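Local coordinates for protein beta-hexosaminidase LpqI (Mycobacterium tuberculosis H37Rv, PDB 6GFV) that cleaves terminal beta-1,4-linked N-acetylglucosamine from peptidoglycan fragments and so takes part in the recycling of the mycobacterial cell wall, at residues R121-K125 / L126-I130; R214-V217 / T218-P221. One frame throughout, in Å; residues are numbered along the deposited sequence.

Contact 1 (R121-K125 / L126-I130); sequences RQMRK and LGITI
The flat peptide group that carries Met123 O has Ile128 over one face and Leu126 beyond the other. Ile128 CB lies over the first face, 3.2 Å from Met123 O; Ile128 N donates to that oxygen at 3.0 Å from nearer the plane, tilted 28° to the same side. On the other side, Leu126 N stands over the face and Gly127 N lies closer to the plane; both bonds to Met123 O are weak. Gly127 N also reaches Arg124 O, weakly, at 3.2 Å. These two closures, Ile128 N to Met123 O and Gly127 N to Arg124 O, form the Schellman motif that ends helix 109-126. Gly127 is its C-prime residue: at phi 121° a CB would collide with the carbonyl oxygen of Leu126, so glycine suits the position. The chain then enters strand 130-131 of the family 3 TIM barrel. Ile128 CG1, placed anti to the carbonyl carbon (chi1 -62°), lies obliquely above Met123 O, on the CB side, and approaches Met123 CB at 4.0 Å. Met123 packs on Glu81 and Ile128 on Val77 and Val79 of strand 76-83, a buried place that suits apolar chains. A water donates to both Arg124 O and Ile128 O, bridging helix end and loop.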
ATOM      1  N   ARG A 121      -3.864  -5.792 -16.933  1.00 13.74           N
ATOM      2  CA  ARG A 121      -3.063  -5.879 -18.142  1.00 14.24           C
ATOM      3  C   ARG A 121      -2.808  -4.495 -18.754  1.00 14.37           C
ATOM      4  O   ARG A 121      -1.693  -4.177 -19.145  1.00 14.58           O
ATOM      5  CB  ARG A 121      -3.769  -6.781 -19.147  1.00 14.62           C
ATOM      6  CG  ARG A 121      -2.870  -7.439 -20.161  1.00 27.67           C
ATOM      7  CD  ARG A 121      -3.689  -8.085 -21.269  1.00 26.21           C
ATOM      8  NE  ARG A 121      -4.224  -9.381 -20.879  1.00 26.60           N
ATOM      9  CZ  ARG A 121      -5.515  -9.704 -20.867  1.00 27.70           C
ATOM     10  NH1 ARG A 121      -6.439  -8.827 -21.236  1.00 25.71           N
ATOM     11  NH2 ARG A 121      -5.880 -10.922 -20.492  1.00 30.05           N
ATOM     12  N   GLN A 122      -3.860  -3.684 -18.832  1.00 14.26           N
ATOM     13  CA  GLN A 122      -3.770  -2.317 -19.339  1.00 14.38           C
ATOM     14  C   GLN A 122      -2.920  -1.423 -18.423  1.00 14.06           C
ATOM     15  O   GLN A 122      -2.169  -0.574 -18.894  1.00 14.25           O
ATOM     16  CB  GLN A 122      -5.176  -1.730 -19.513  1.00 14.33           C
ATOM     17  CG  GLN A 122      -6.018  -2.471 -20.576  1.00 14.71           C
ATOM     18  CD  GLN A 122      -7.349  -1.798 -20.847  1.00 14.71           C
ATOM     19  OE1 GLN A 122      -7.398  -0.672 -21.325  1.00 14.86           O
ATOM     20  NE2 GLN A 122      -8.433  -2.476 -20.519  1.00 14.57           N
ATOM     21  N   MET A 123      -3.042  -1.624 -17.116  1.00 13.60           N
ATOM     22  CA  MET A 123      -2.226  -0.916 -16.137  1.00 13.70           C
ATOM     23  C   MET A 123      -0.741  -1.272 -16.243  1.00 13.44           C
ATOM     24  O   MET A 123       0.116  -0.415 -16.103  1.00 13.42           O
ATOM     25  CB  MET A 123      -2.720  -1.205 -14.709  1.00 12.79           C
ATOM     26  CG  MET A 123      -3.846  -0.300 -14.238  1.00 13.27           C
ATOM     27  SD  MET A 123      -4.252  -0.533 -12.482  1.00 12.00           S
ATOM     28  CE  MET A 123      -5.191  -2.041 -12.559  1.00 12.04           C
ATOM     29  N   ARG A 124      -0.434  -2.533 -16.497  1.00 13.63           N
ATOM     30  CA  ARG A 124       0.964  -2.936 -16.622  1.00 13.82           C
ATOM     31  C   ARG A 124       1.634  -2.374 -17.899  1.00 14.30           C
ATOM     32  O   ARG A 124       2.817  -2.031 -17.890  1.00 15.69           O
ATOM     33  CB  ARG A 124       1.091  -4.454 -16.601  1.00 13.94           C
ATOM     34  CG  ARG A 124       2.538  -4.930 -16.691  1.00 20.80           C
ATOM     35  CD  ARG A 124       2.664  -6.433 -16.625  1.00 30.62           C
ATOM     36  NE  ARG A 124       2.684  -7.070 -17.940  1.00 44.21           N
ATOM     37  CZ  ARG A 124       1.664  -7.732 -18.482  1.00 53.82           C
ATOM     38  NH1 ARG A 124       0.509  -7.849 -17.839  1.00 52.66           N
ATOM     39  NH2 ARG A 124       1.797  -8.277 -19.684  1.00 59.84           N
ATOM     40  N   LYS A 125       0.882  -2.266 -18.987  1.00 14.63           N
ATOM     41  CA  LYS A 125       1.412  -1.634 -20.199  1.00 20.25           C
ATOM     42  C   LYS A 125       1.757  -0.150 -19.988  1.00 14.98           C
ATOM     43  O   LYS A 125       2.700   0.361 -20.591  1.00 15.29           O
ATOM     44  CB  LYS A 125       0.422  -1.780 -21.358  1.00 24.01           C
ATOM     45  CG  LYS A 125       0.251  -3.197 -21.860  1.00 31.93           C
ATOM     46  CD  LYS A 125      -0.935  -3.309 -22.806  1.00 40.10           C
ATOM     47  CE  LYS A 125      -1.566  -4.693 -22.755  1.00 45.81           C
ATOM     48  NZ  LYS A 125      -3.054  -4.625 -22.901  1.00 47.53           N
ATOM     49  N   LEU A 126       0.987   0.534 -19.146  1.00 14.56           N
ATOM     50  CA  LEU A 126       1.255   1.939 -18.856  1.00 14.42           C
ATOM     51  C   LEU A 126       2.488   2.132 -17.983  1.00 14.21           C
ATOM     52  O   LEU A 126       3.107   3.185 -18.022  1.00 14.25           O
ATOM     53  CB  LEU A 126       0.054   2.600 -18.186  1.00 14.06           C
ATOM     54  CG  LEU A 126      -1.221   2.770 -19.015  1.00 14.27           C
ATOM     55  CD1 LEU A 126      -2.381   3.178 -18.135  1.00 13.86           C
ATOM     56  CD2 LEU A 126      -1.005   3.777 -20.127  1.00 14.69           C
ATOM     57  N   GLY A 127       2.845   1.111 -17.202  1.00 13.99           N
ATOM     58  CA  GLY A 127       3.976   1.216 -16.301  1.00 13.78           C
ATOM     59  C   GLY A 127       3.654   1.006 -14.817  1.00 13.24           C
ATOM     60  O   GLY A 127       4.540   1.116 -13.974  1.00 13.05           O
ATOM     61  N   ILE A 128       2.390   0.734 -14.503  1.00 13.03           N
ATOM     62  CA  ILE A 128       1.947   0.469 -13.132  1.00 12.56           C
ATOM     63  C   ILE A 128       2.547  -0.848 -12.632  1.00 12.53           C
ATOM     64  O   ILE A 128       2.474  -1.854 -13.330  1.00 12.80           O
ATOM     65  CB  ILE A 128       0.402   0.380 -13.027  1.00 12.41           C
ATOM     66  CG1 ILE A 128      -0.258   1.700 -13.418  1.00 13.74           C
ATOM     67  CG2 ILE A 128      -0.044  -0.021 -11.604  1.00 11.97           C
ATOM     68  CD1 ILE A 128       0.285   2.907 -12.653  1.00 12.22           C
ATOM     69  N   THR A 129       3.118  -0.840 -11.428  1.00 12.86           N
ATOM     70  CA  THR A 129       3.570  -2.087 -10.793  1.00 12.26           C
ATOM     71  C   THR A 129       2.746  -2.496  -9.562  1.00 11.68           C
ATOM     72  O   THR A 129       2.749  -3.672  -9.184  1.00 11.48           O
ATOM     73  CB  THR A 129       5.050  -2.014 -10.363  1.00 12.57           C
ATOM     74  OG1 THR A 129       5.219  -1.051  -9.316  1.00 12.48           O
ATOM     75  CG2 THR A 129       5.963  -1.670 -11.560  1.00 18.20           C
ATOM     76  N   ILE A 130       2.056  -1.531  -8.949  1.00 12.87           N
ATOM     77  CA  ILE A 130       1.305  -1.747  -7.699  1.00 16.47           C
ATOM     78  C   ILE A 130      -0.054  -1.067  -7.752  1.00 11.07           C
ATOM     79  O   ILE A 130      -0.142   0.114  -8.101  1.00 11.39           O
ATOM     80  CB  ILE A 130       2.060  -1.197  -6.444  1.00 11.06           C
ATOM     81  CG1 ILE A 130       3.383  -1.934  -6.205  1.00 11.17           C
ATOM     82  CG2 ILE A 130       1.176  -1.288  -5.202  1.00 10.72           C
ATOM     83  CD1 ILE A 130       4.326  -1.182  -5.283  1.00 11.37           C
TER
HETATM   84  O   HOH W   1       4.614  -2.429 -15.413  1.00 20.93           O

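Contact 2 (R214-V217 / T218-P221); sequences RTLV and TQAP
Thr218 OG1 donates its hydrogen to Thr215 O at 2.9 Å, the shortest sound polar bond between 214-217 and 218-221. The hydroxyl approaches off the carbonyl axis, with a C=O...OG1 angle of 139°, and sits 30° from the carbonyl plane. A first torsion of 65° makes this possible, tucking OG1 between its own backbone N and carbonyl carbon and thereby swinging it back over the last turn of helix 211-216. Threonine fits well here: the hydroxyl serves a carbonyl near the helix end, while CG2 of Thr218 lies 4.1 Å from Val217 CG2; the side chain also touches Pro259. One step further on, Gln219 N makes a long, weak bond to Leu216 O at 3.4 Å, closing a type I beta turn from Leu216 to Gln219. In the TIM barrel this turn overlaps the end of the helix and leads the chain toward strand 223-230, and the cis peptide before Pro221 bends it once more on the way. Gln219 reaches back along the turn: its CG and CD each lie 4.0 Å from Thr215 O, and OE1 touches Leu216 CD2 at 3.8 Å, a van der Waals contact. The Gln219 side chain also touches Arg171 of helix 156-172. Leu216 and Val217 are buried, Leu216 packing on Leu179 of strand 176-182 and Val217 on Tyr256 and Phe261. Arg214 NE donates to Tyr256 O.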
ATOM      1  N   ARG A 214      -7.314 -14.371   6.716  1.00 12.25           N
ATOM      2  CA  ARG A 214      -6.758 -15.702   7.053  1.00 12.66           C
ATOM      3  C   ARG A 214      -6.343 -16.506   5.822  1.00 14.71           C
ATOM      4  O   ARG A 214      -5.357 -17.221   5.854  1.00 12.89           O
ATOM      5  CB  ARG A 214      -7.749 -16.545   7.868  1.00 13.38           C
ATOM      6  CG  ARG A 214      -8.211 -15.947   9.185  1.00 13.52           C
ATOM      7  CD  ARG A 214      -9.237 -16.890   9.839  1.00 14.37           C
ATOM      8  NE  ARG A 214      -9.836 -16.326  11.038  1.00 16.31           N
ATOM      9  CZ  ARG A 214     -10.931 -16.796  11.620  1.00 15.41           C
ATOM     10  NH1 ARG A 214     -11.564 -17.832  11.099  1.00 15.99           N
ATOM     11  NH2 ARG A 214     -11.403 -16.212  12.712  1.00 15.71           N
ATOM     12  N   THR A 215      -7.089 -16.372   4.732  1.00 12.71           N
ATOM     13  CA  THR A 215      -6.740 -17.098   3.524  1.00 18.61           C
ATOM     14  C   THR A 215      -6.088 -16.209   2.454  1.00 12.28           C
ATOM     15  O   THR A 215      -5.293 -16.689   1.674  1.00 12.35           O
ATOM     16  CB  THR A 215      -7.970 -17.803   2.924  1.00 21.39           C
ATOM     17  OG1 THR A 215      -8.928 -16.835   2.524  1.00 21.90           O
ATOM     18  CG2 THR A 215      -8.622 -18.721   3.952  1.00 22.75           C
ATOM     19  N   LEU A 216      -6.388 -14.918   2.417  1.00 11.82           N
ATOM     20  CA  LEU A 216      -5.855 -14.103   1.314  1.00 11.41           C
ATOM     21  C   LEU A 216      -4.379 -13.704   1.482  1.00 15.79           C
ATOM     22  O   LEU A 216      -3.698 -13.422   0.494  1.00 12.19           O
ATOM     23  CB  LEU A 216      -6.704 -12.847   1.118  1.00 11.17           C
ATOM     24  CG  LEU A 216      -8.154 -13.083   0.698  1.00 11.89           C
ATOM     25  CD1 LEU A 216      -8.797 -11.769   0.319  1.00 11.42           C
ATOM     26  CD2 LEU A 216      -8.254 -14.090  -0.441  1.00 11.93           C
ATOM     27  N   VAL A 217      -3.875 -13.686   2.717  1.00 11.07           N
ATOM     28  CA  VAL A 217      -2.489 -13.279   2.932  1.00 16.09           C
ATOM     29  C   VAL A 217      -1.497 -14.347   2.484  1.00 16.28           C
ATOM     30  O   VAL A 217      -0.309 -14.071   2.381  1.00 14.37           O
ATOM     31  CB  VAL A 217      -2.192 -12.927   4.413  1.00 17.13           C
ATOM     32  CG1 VAL A 217      -3.158 -11.875   4.930  1.00 15.23           C
ATOM     33  CG2 VAL A 217      -2.219 -14.179   5.288  1.00 14.89           C
ATOM     34  N   THR A 218      -1.990 -15.550   2.195  1.00 11.66           N
ATOM     35  CA  THR A 218      -1.126 -16.660   1.808  1.00 12.16           C
ATOM     36  C   THR A 218      -0.969 -16.815   0.308  1.00 12.26           C
ATOM     37  O   THR A 218      -0.263 -17.716  -0.150  1.00 15.70           O
ATOM     38  CB  THR A 218      -1.653 -18.008   2.338  1.00 12.81           C
ATOM     39  OG1 THR A 218      -2.907 -18.318   1.717  1.00 14.53           O
ATOM     40  CG2 THR A 218      -1.833 -17.950   3.814  1.00 23.63           C
ATOM     41  N   GLN A 219      -1.643 -15.966  -0.460  1.00 11.88           N
ATOM     42  CA  GLN A 219      -1.620 -16.121  -1.911  1.00 16.84           C
ATOM     43  C   GLN A 219      -0.675 -15.109  -2.564  1.00 11.73           C
ATOM     44  O   GLN A 219      -1.104 -14.085  -3.074  1.00 17.43           O
ATOM     45  CB  GLN A 219      -3.053 -16.021  -2.468  1.00 18.67           C
ATOM     46  CG  GLN A 219      -3.916 -17.242  -2.092  1.00 22.20           C
ATOM     47  CD  GLN A 219      -5.413 -17.047  -2.310  1.00 31.21           C
ATOM     48  OE1 GLN A 219      -5.875 -15.959  -2.657  1.00 37.23           O
ATOM     49  NE2 GLN A 219      -6.178 -18.113  -2.111  1.00 31.52           N
ATOM     50  N   ALA A 220       0.616 -15.429  -2.563  1.00 12.08           N
ATOM     51  CA  ALA A 220       1.672 -14.504  -2.975  1.00 13.17           C
ATOM     52  C   ALA A 220       1.813 -14.391  -4.502  1.00 12.77           C
ATOM     53  O   ALA A 220       1.459 -15.315  -5.222  1.00 12.72           O
ATOM     54  CB  ALA A 220       3.003 -14.932  -2.360  1.00 12.22           C
ATOM     55  N   PRO A 221       2.327 -13.250  -4.987  1.00 11.80           N
ATOM     56  CA  PRO A 221       2.613 -12.060  -4.175  1.00 11.36           C
ATOM     57  C   PRO A 221       1.355 -11.240  -3.805  1.00 11.58           C
ATOM     58  O   PRO A 221       0.409 -11.164  -4.581  1.00 11.08           O
ATOM     59  CB  PRO A 221       3.560 -11.247  -5.064  1.00 11.51           C
ATOM     60  CG  PRO A 221       3.308 -11.690  -6.423  1.00 11.81           C
ATOM     61  CD  PRO A 221       2.856 -13.127  -6.356  1.00 12.13           C
TER

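Both contacts mark the end of a helix and the start of the loop that brings the chain back to a barrel strand, and neither is wholly core or wholly surface. Contact 1 ends a long helix with overlapping backbone bonds and a glycine of positive phi, and Met123 and Ile128 are buried against strand 76-83. Contact 2 ends a short helix with a side-chain hydroxyl and a weakly bonded type I turn; Thr215 and Thr218 are exposed, whereas Leu216 and Val217 are buried. The two do not touch, their nearest atoms being about 8 Å apart, yet strand 176-182 is met by Ile130 from 126-130 and by Leu216 from 214-217.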